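PDB 4W4T: MxaA from Stigmatella aurantiaca, which forms part of the myxalamid PKS-NRPS assembly line, this chain being the terminal NADPH-binding reductase domain, which probably releases the carrier-bound product as a primary alcohol. Local coordinates for residues A40-G45 against G169-L174; Q126-L131 against I173-T178; T405-L410 against G414-P419. All coordinates share one frame; numbering follows the deposited sequence.

Contact 1: residues A40-G45 against G169-L174; sequences AEIALG and GTREIL
Ile42 meets helix 159-177 with two different branches, set against Arg171 and Leu174, which lie one turn apart. Its CG2 methyl sits 3.8 Å from CB of Leu174 and 3.7 Å from O of Leu174, so one methyl covers both the start of a side chain and a backbone carbonyl. Its other branch is extended (chi2 175°), which carries CD1 back one turn toward the N-terminal side of the helix, to lie 3.7 Å from CG of Arg171, with O of Arg171 at 3.8 Å from the same CD1. The Ile42 and Arg171 side chains cross at about a right angle, so a methyl end meets the flank of the arginine's aliphatic stem. Ile42 and Leu174 are both buried and form the tight part of the contact. The helix belongs to the Rossmann-type fold of this reductase, on which the loop between helix 28-35 and strand 57-61 is laid. Leu174 also packs on Leu228 and Ala232 of helix 217-234, so it is in contact with both the loop and that helix. Ile42 is the central residue of an inverse gamma turn, closed by a weak bond from Ala43 N to Glu41 O. An alanine here removes both methyls and would probably leave a gap over Leu174 CB and the stem of Arg171. The other side is looser: Ala40 and Glu41 are exposed and do not touch 169-174, while Arg171, only partly exposed, turns its charged end away from the apolar patch. A bend at chi3 (65°) brings Arg171 NE to within 3.0 Å of Glu172 OE2, a salt bridge that reaches the carboxylate on its anti side with an N-H...O angle of 145°.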
loop_
_atom_site.group_PDB
_atom_site.type_symbol
_atom_site.label_atom_id
_atom_site.label_comp_id
_atom_site.label_asym_id
_atom_site.label_seq_id
_atom_site.Cartn_x
_atom_site.Cartn_y
_atom_site.Cartn_z
ATOM N N ALA A 40 -2.580 -23.998 28.864
ATOM C CA ALA A 40 -2.072 -24.924 29.874
ATOM C C ALA A 40 -1.977 -26.360 29.383
ATOM O O ALA A 40 -1.089 -27.104 29.810
ATOM C CB ALA A 40 -2.949 -24.859 31.125
ATOM N N GLU A 41 -2.876 -26.753 28.488
ATOM C CA GLU A 41 -2.921 -28.145 28.054
ATOM C C GLU A 41 -1.822 -28.464 27.047
ATOM O O GLU A 41 -1.518 -29.633 26.812
ATOM C CB GLU A 41 -4.285 -28.496 27.457
ATOM C CG GLU A 41 -4.593 -27.868 26.107
ATOM C CD GLU A 41 -5.300 -26.526 26.216
ATOM O OE1 GLU A 41 -5.238 -25.904 27.300
ATOM O OE2 GLU A 41 -5.915 -26.092 25.211
ATOM N N ILE A 42 -1.215 -27.437 26.456
ATOM C CA ILE A 42 -0.094 -27.680 25.560
ATOM C C ILE A 42 1.141 -27.921 26.418
ATOM O O ILE A 42 1.907 -27.002 26.733
ATOM C CB ILE A 42 0.111 -26.525 24.574
ATOM C CG1 ILE A 42 -1.170 -26.327 23.756
ATOM C CG2 ILE A 42 1.324 -26.791 23.670
ATOM C CD1 ILE A 42 -1.143 -25.135 22.831
ATOM N N ALA A 43 1.296 -29.181 26.818
ATOM C CA ALA A 43 2.351 -29.605 27.727
ATOM C C ALA A 43 2.623 -31.086 27.487
ATOM O O ALA A 43 1.905 -31.726 26.735
ATOM C CB ALA A 43 1.950 -29.348 29.168
ATOM N N LEU A 44 3.663 -31.627 28.106
ATOM C CA LEU A 44 4.040 -33.006 27.836
ATOM C C LEU A 44 2.913 -33.946 28.278
ATOM O O LEU A 44 2.574 -34.890 27.566
ATOM C CB LEU A 44 5.360 -33.366 28.535
ATOM C CG LEU A 44 6.613 -32.576 28.122
ATOM C CD1 LEU A 44 7.889 -33.212 28.646
ATOM C CD2 LEU A 44 6.685 -32.418 26.614
ATOM N N GLY A 45 2.319 -33.655 29.431
ATOM C CA GLY A 45 1.248 -34.477 29.968
ATOM C C GLY A 45 1.626 -35.947 29.961
ATOM O O GLY A 45 2.682 -36.315 30.473
ATOM N N GLY A 169 -1.053 -20.126 14.500
ATOM C CA GLY A 169 -0.460 -21.211 13.742
ATOM C C GLY A 169 0.664 -21.891 14.519
ATOM O O GLY A 169 0.757 -23.116 14.545
ATOM N N THR A 170 1.499 -21.088 15.165
ATOM C CA THR A 170 2.584 -21.623 15.975
ATOM C C THR A 170 1.998 -22.344 17.192
ATOM O O THR A 170 2.458 -23.426 17.573
ATOM C CB THR A 170 3.548 -20.508 16.404
ATOM O OG1 THR A 170 4.172 -19.963 15.231
ATOM C CG2 THR A 170 4.632 -21.064 17.334
ATOM N N ARG A 171 0.957 -21.762 17.785
ATOM C CA ARG A 171 0.248 -22.444 18.878
ATOM C C ARG A 171 -0.237 -23.833 18.453
ATOM O O ARG A 171 -0.071 -24.812 19.182
ATOM C CB ARG A 171 -0.939 -21.598 19.360
ATOM C CG ARG A 171 -1.662 -22.209 20.553
ATOM C CD ARG A 171 -3.000 -21.516 20.852
ATOM N NE ARG A 171 -3.977 -21.679 19.774
ATOM C CZ ARG A 171 -5.138 -21.029 19.717
ATOM N NH1 ARG A 171 -5.465 -20.174 20.678
ATOM N NH2 ARG A 171 -5.972 -21.229 18.701
ATOM N N GLU A 172 -0.818 -23.930 17.263
ATOM C CA GLU A 172 -1.376 -25.207 16.814
ATOM C C GLU A 172 -0.269 -26.219 16.512
ATOM O O GLU A 172 -0.440 -27.424 16.699
ATOM C CB GLU A 172 -2.272 -24.996 15.588
ATOM C CG GLU A 172 -3.505 -24.133 15.897
ATOM C CD GLU A 172 -4.342 -24.702 17.048
ATOM O OE1 GLU A 172 -5.120 -25.659 16.813
ATOM O OE2 GLU A 172 -4.222 -24.189 18.185
ATOM N N ILE A 173 0.870 -25.724 16.036
ATOM C CA ILE A 173 2.047 -26.567 15.817
ATOM C C ILE A 173 2.528 -27.112 17.145
ATOM O O ILE A 173 2.882 -28.292 17.257
ATOM C CB ILE A 173 3.190 -25.764 15.112
ATOM C CG1 ILE A 173 2.876 -25.598 13.621
ATOM C CG2 ILE A 173 4.577 -26.417 15.338
ATOM C CD1 ILE A 173 2.864 -26.927 12.834
ATOM N N LEU A 174 2.536 -26.263 18.170
ATOM C CA LEU A 174 2.927 -26.724 19.503
ATOM C C LEU A 174 1.934 -27.750 20.033
ATOM O O LEU A 174 2.312 -28.698 20.707
ATOM C CB LEU A 174 3.041 -25.559 20.484
ATOM C CG LEU A 174 4.191 -24.598 20.156
ATOM C CD1 LEU A 174 4.132 -23.345 21.042
ATOM C CD2 LEU A 174 5.543 -25.313 20.312
#

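Contact 2: residues Q126-L131 against I173-T178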
loop_
_atom_site.group_PDB
_atom_site.type_symbol
_atom_site.label_atom_id
_atom_site.label_comp_id
_atom_site.label_asym_id
_atom_site.label_seq_id
_atom_site.Cartn_x
_atom_site.Cartn_y
_atom_site.Cartn_z
ATOM N N GLN A 126 -5.499 -21.681 10.528
ATOM C CA GLN A 126 -6.759 -22.289 10.987
ATOM C C GLN A 126 -6.502 -23.216 12.174
ATOM O O GLN A 126 -5.405 -23.768 12.288
ATOM C CB GLN A 126 -7.421 -23.076 9.851
ATOM C CG GLN A 126 -7.860 -22.225 8.667
ATOM C CD GLN A 126 -9.032 -21.332 9.016
ATOM O OE1 GLN A 126 -9.811 -21.643 9.915
ATOM N NE2 GLN A 126 -9.167 -20.222 8.310
ATOM N N PRO A 127 -7.508 -23.400 13.052
ATOM C CA PRO A 127 -7.398 -24.359 14.160
ATOM C C PRO A 127 -6.959 -25.725 13.665
ATOM O O PRO A 127 -7.413 -26.150 12.596
ATOM C CB PRO A 127 -8.833 -24.430 14.726
ATOM C CG PRO A 127 -9.444 -23.124 14.355
ATOM C CD PRO A 127 -8.804 -22.683 13.061
ATOM N N LEU A 128 -6.085 -26.389 14.424
ATOM C CA LEU A 128 -5.602 -27.715 14.050
ATOM C C LEU A 128 -4.969 -27.719 12.656
ATOM O O LEU A 128 -4.955 -28.746 11.982
ATOM C CB LEU A 128 -6.745 -28.734 14.111
ATOM C CG LEU A 128 -7.542 -28.836 15.417
ATOM C CD1 LEU A 128 -8.534 -30.009 15.332
ATOM C CD2 LEU A 128 -6.641 -28.995 16.631
ATOM N N LEU A 129 -4.433 -26.569 12.238
ATOM C CA LEU A 129 -3.798 -26.441 10.930
ATOM C C LEU A 129 -4.778 -26.720 9.796
ATOM O O LEU A 129 -4.376 -27.122 8.707
ATOM C CB LEU A 129 -2.598 -27.388 10.817
ATOM C CG LEU A 129 -1.635 -27.389 11.993
ATOM C CD1 LEU A 129 -0.595 -28.505 11.857
ATOM C CD2 LEU A 129 -0.964 -26.010 12.114
ATOM N N GLY A 130 -6.069 -26.516 10.056
ATOM C CA GLY A 130 -7.077 -26.718 9.035
ATOM C C GLY A 130 -7.565 -28.154 8.924
ATOM O O GLY A 130 -8.388 -28.470 8.065
ATOM N N LEU A 131 -7.079 -29.015 9.809
ATOM C CA LEU A 131 -7.432 -30.429 9.777
ATOM C C LEU A 131 -8.678 -30.701 10.621
ATOM O O LEU A 131 -8.968 -29.961 11.557
ATOM C CB LEU A 131 -6.282 -31.298 10.293
ATOM C CG LEU A 131 -4.896 -31.125 9.676
ATOM C CD1 LEU A 131 -3.897 -32.083 10.347
ATOM C CD2 LEU A 131 -4.965 -31.359 8.195
ATOM N N ILE A 173 0.870 -25.724 16.036
ATOM C CA ILE A 173 2.047 -26.567 15.817
ATOM C C ILE A 173 2.528 -27.112 17.145
ATOM O O ILE A 173 2.882 -28.292 17.257
ATOM C CB ILE A 173 3.190 -25.764 15.112
ATOM C CG1 ILE A 173 2.876 -25.598 13.621
ATOM C CG2 ILE A 173 4.577 -26.417 15.338
ATOM C CD1 ILE A 173 2.864 -26.927 12.834
ATOM N N LEU A 174 2.536 -26.263 18.170
ATOM C CA LEU A 174 2.927 -26.724 19.503
ATOM C C LEU A 174 1.934 -27.750 20.033
ATOM O O LEU A 174 2.312 -28.698 20.707
ATOM C CB LEU A 174 3.041 -25.559 20.484
ATOM C CG LEU A 174 4.191 -24.598 20.156
ATOM C CD1 LEU A 174 4.132 -23.345 21.042
ATOM C CD2 LEU A 174 5.543 -25.313 20.312
ATOM N N ARG A 175 0.665 -27.548 19.716
ATOM C CA ARG A 175 -0.375 -28.517 20.063
ATOM C C ARG A 175 -0.091 -29.891 19.447
ATOM O O ARG A 175 -0.182 -30.919 20.111
ATOM C CB ARG A 175 -1.733 -27.998 19.594
ATOM C CG ARG A 175 -2.899 -28.670 20.249
ATOM C CD ARG A 175 -4.238 -28.127 19.729
ATOM N NE ARG A 175 -4.386 -26.671 19.882
ATOM C CZ ARG A 175 -4.615 -26.056 21.042
ATOM N NH1 ARG A 175 -4.690 -26.748 22.176
ATOM N NH2 ARG A 175 -4.753 -24.743 21.075
ATOM N N LEU A 176 0.235 -29.900 18.165
ATOM C CA LEU A 176 0.552 -31.141 17.465
ATOM C C LEU A 176 1.807 -31.789 18.047
ATOM O O LEU A 176 1.886 -33.014 18.204
ATOM C CB LEU A 176 0.725 -30.866 15.969
ATOM C CG LEU A 176 1.116 -32.055 15.092
ATOM C CD1 LEU A 176 -0.035 -33.055 14.997
ATOM C CD2 LEU A 176 1.558 -31.600 13.712
ATOM N N ALA A 177 2.790 -30.961 18.385
ATOM C CA ALA A 177 4.061 -31.449 18.914
ATOM C C ALA A 177 3.897 -32.084 20.295
ATOM O O ALA A 177 4.768 -32.821 20.750
ATOM C CB ALA A 177 5.077 -30.310 18.976
ATOM N N THR A 178 2.777 -31.804 20.964
ATOM C CA THR A 178 2.539 -32.372 22.282
ATOM C C THR A 178 1.335 -33.317 22.303
ATOM O O THR A 178 0.933 -33.767 23.368
ATOM C CB THR A 178 2.316 -31.275 23.349
ATOM O OG1 THR A 178 1.252 -30.406 22.929
ATOM C CG2 THR A 178 3.593 -30.465 23.569
#
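Leu129 and Ile173 meet through their terminal methyls, CD1 of Leu129 lying 3.9 Å from CD1 of Ile173 and CD2 of Leu129 4.0 Å from that same methyl. Ile173 leaves the helix pointing away from the loop, but its chi2 of -65° turns CD1 back so that it faces the fork of Leu129, and the two side chains cross at about a right angle. One turn on, CD2 of Leu176 approaches the same Leu129 CD1 at 4.2 Å. Leu128 takes the outer position: its CD2 rests 4.0 Å from CD of Arg175, methyl against aliphatic stem. Arg175 is stretched as far as CD, with CG anti to its backbone N (chi1 -162°), and then bends at chi3 (-56°), so the stem packs on the loop while NH2 makes a salt bridge with Glu172 OE2. The second oxygen of that carboxylate, OE1, accepts a hydrogen bond from Leu128 N and so ties the loop to the helix. Residues 128-130 have left-handed backbone angles, with bonds of 2.9 Å from Gly130 N to Pro127 O and 3.1 Å from Leu131 N to Leu128 O. Leu129 also touches Ile124 and is backbone hydrogen-bonded to Asp123; both contact NADPH in a cofactor-bound structure of this protein, though none is present here, which puts this packing next to the cofactor-binding residues after strand 117-121 in a Rossmann-type short-chain dehydrogenase fold.

Contact 3: residues T405-L410 against G414-P419; sequences TYLSSL and GFLKAP
The Phe415 ring meets Leu410 obliquely, CD2 of Leu410 lying 3.9 Å from ring atom CD2 of Phe415; the two side chains run side by side and point the same way. Outside the two segments, Lys267 makes a cation-pi contact with the ring, and Thr258 and Cys263 also touch Phe415. The backbone is held by one carbonyl. Phe415 N donates to Leu410 O at 2.9 Å, nearly along the C=O axis, though its N-H...O angle is a bent 131°. Leu416 N reaches Leu410 O at 3.2 Å with a straighter bond (161°), but comes from above the carbonyl plane, about 60° out of it. A single oxygen thus takes two donors and fixes both residues after Gly414, whose positive phi reverses the chain in a Schellman motif at the end of helix 400-412. The bond from Phe415 and the apolar Leu410-Phe415 pair are the interactions expected of that motif. The chain's return is sealed by Leu416: its CD1 lies 3.9 Å from CB of Leu410 and 3.8 Å from CD2 of Leu407, so one methyl meets side chains on successive turns of the helix, each crossed at a slant. Around this end, Leu407 also packs on Met325 and Phe328 of helix 318-328, while Phe415 and Leu416 touch helix 261-272, so the C-terminal helix and its tail are packed against both.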
loop_
_atom_site.group_PDB
_atom_site.type_symbol
_atom_site.label_atom_id
_atom_site.label_comp_id
_atom_site.label_asym_id
_atom_site.label_seq_id
_atom_site.Cartn_x
_atom_site.Cartn_y
_atom_site.Cartn_z
ATOM N N THR A 405 26.306 -12.764 -9.495
ATOM C CA THR A 405 25.460 -13.953 -9.558
ATOM C C THR A 405 23.992 -13.563 -9.407
ATOM O O THR A 405 23.145 -13.962 -10.213
ATOM C CB THR A 405 25.872 -14.973 -8.486
ATOM O OG1 THR A 405 27.190 -15.446 -8.781
ATOM C CG2 THR A 405 24.896 -16.170 -8.454
ATOM N N TYR A 406 23.703 -12.739 -8.404
ATOM C CA TYR A 406 22.335 -12.262 -8.156
ATOM C C TYR A 406 21.800 -11.456 -9.330
ATOM O O TYR A 406 20.741 -11.761 -9.878
ATOM C CB TYR A 406 22.289 -11.409 -6.886
ATOM C CG TYR A 406 22.436 -12.163 -5.574
ATOM C CD1 TYR A 406 22.406 -13.553 -5.529
ATOM C CD2 TYR A 406 22.577 -11.476 -4.374
ATOM C CE1 TYR A 406 22.524 -14.232 -4.325
ATOM C CE2 TYR A 406 22.683 -12.146 -3.161
ATOM C CZ TYR A 406 22.647 -13.521 -3.141
ATOM O OH TYR A 406 22.735 -14.194 -1.938
ATOM N N LEU A 407 22.531 -10.415 -9.725
ATOM C CA LEU A 407 22.064 -9.564 -10.807
ATOM C C LEU A 407 21.902 -10.336 -12.128
ATOM O O LEU A 407 20.947 -10.099 -12.851
ATOM C CB LEU A 407 23.016 -8.375 -10.989
ATOM C CG LEU A 407 23.078 -7.444 -9.775
ATOM C CD1 LEU A 407 24.081 -6.291 -9.989
ATOM C CD2 LEU A 407 21.697 -6.893 -9.447
ATOM N N SER A 408 22.823 -11.254 -12.434
ATOM C CA SER A 408 22.746 -12.019 -13.687
ATOM C C SER A 408 21.439 -12.822 -13.778
ATOM O O SER A 408 20.797 -12.873 -14.832
ATOM C CB SER A 408 23.945 -12.966 -13.831
ATOM O OG SER A 408 25.188 -12.267 -13.741
ATOM N N SER A 409 21.054 -13.426 -12.659
ATOM C CA SER A 409 19.800 -14.171 -12.573
ATOM C C SER A 409 18.582 -13.259 -12.758
ATOM O O SER A 409 17.652 -13.600 -13.489
ATOM C CB SER A 409 19.713 -14.905 -11.233
ATOM O OG SER A 409 18.472 -15.602 -11.114
ATOM N N LEU A 410 18.590 -12.096 -12.112
ATOM C CA LEU A 410 17.496 -11.149 -12.255
ATOM C C LEU A 410 17.359 -10.651 -13.684
ATOM O O LEU A 410 16.244 -10.444 -14.161
ATOM C CB LEU A 410 17.677 -9.963 -11.304
ATOM C CG LEU A 410 17.661 -10.375 -9.832
ATOM C CD1 LEU A 410 17.997 -9.191 -8.945
ATOM C CD2 LEU A 410 16.303 -10.963 -9.474
ATOM N N GLY A 414 14.290 -11.556 -16.487
ATOM C CA GLY A 414 13.533 -10.435 -17.015
ATOM C C GLY A 414 13.083 -9.438 -15.963
ATOM O O GLY A 414 12.315 -8.529 -16.255
ATOM N N PHE A 415 13.568 -9.604 -14.737
ATOM C CA PHE A 415 13.228 -8.681 -13.655
ATOM C C PHE A 415 13.981 -7.349 -13.815
ATOM O O PHE A 415 13.441 -6.274 -13.541
ATOM C CB PHE A 415 13.531 -9.336 -12.307
ATOM C CG PHE A 415 13.140 -8.507 -11.125
ATOM C CD1 PHE A 415 11.807 -8.353 -10.780
ATOM C CD2 PHE A 415 14.105 -7.895 -10.342
ATOM C CE1 PHE A 415 11.446 -7.590 -9.685
ATOM C CE2 PHE A 415 13.747 -7.138 -9.247
ATOM C CZ PHE A 415 12.411 -6.985 -8.919
ATOM N N LEU A 416 15.221 -7.435 -14.288
ATOM C CA LEU A 416 16.050 -6.266 -14.560
ATOM C C LEU A 416 16.461 -6.240 -16.029
ATOM O O LEU A 416 16.708 -7.289 -16.630
ATOM C CB LEU A 416 17.313 -6.268 -13.685
ATOM C CG LEU A 416 17.247 -6.064 -12.175
ATOM C CD1 LEU A 416 18.662 -6.171 -11.569
ATOM C CD2 LEU A 416 16.624 -4.719 -11.853
ATOM N N LYS A 417 16.547 -5.043 -16.590
ATOM C CA LYS A 417 17.116 -4.846 -17.918
ATOM C C LYS A 417 18.633 -4.999 -17.842
ATOM O O LYS A 417 19.259 -4.491 -16.913
ATOM C CB LYS A 417 16.730 -3.467 -18.455
ATOM C CG LYS A 417 17.138 -3.197 -19.901
ATOM C CD LYS A 417 16.041 -2.460 -20.671
ATOM C CE LYS A 417 15.620 -1.187 -19.949
ATOM N NZ LYS A 417 16.442 0.003 -20.320
ATOM N N ALA A 418 19.224 -5.709 -18.798
ATOM C CA ALA A 418 20.677 -5.892 -18.818
ATOM C C ALA A 418 21.380 -4.535 -18.863
ATOM O O ALA A 418 20.868 -3.596 -19.456
ATOM C CB ALA A 418 21.100 -6.750 -20.004
ATOM N N PRO A 419 22.541 -4.425 -18.204
ATOM C CA PRO A 419 23.272 -3.148 -18.172
ATOM C C PRO A 419 23.703 -2.698 -19.559
ATOM O O PRO A 419 24.007 -3.550 -20.400
ATOM C CB PRO A 419 24.493 -3.456 -17.295
ATOM C CG PRO A 419 24.562 -4.950 -17.202
ATOM C CD PRO A 419 23.176 -5.457 -17.372
#

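How the contacts relate
Contacts 1 and 2 lie with their centres about 8 Å apart. Their segments overlap at Ile173 and Leu174, Leu174 touching 40-45 and Ile173 touching 126-131 from the same helix 159-177. Two loops from different points in the chain thus reach that helix: 40-45, which precedes strand 57-61, and the loop holding 126-131, which follows strand 117-121. Both contacts end on the same stretch of chain. Contact 3 comes later, closing the last helix, 400-412. Its centre is about 45 Å from that of contact 1 and about 41 Å from that of contact 2, on the opposite side of the chain's centre, consistent with contacts 1 and 2 lying in the Rossmann-type core and contact 3 in the C-terminal part of the chain.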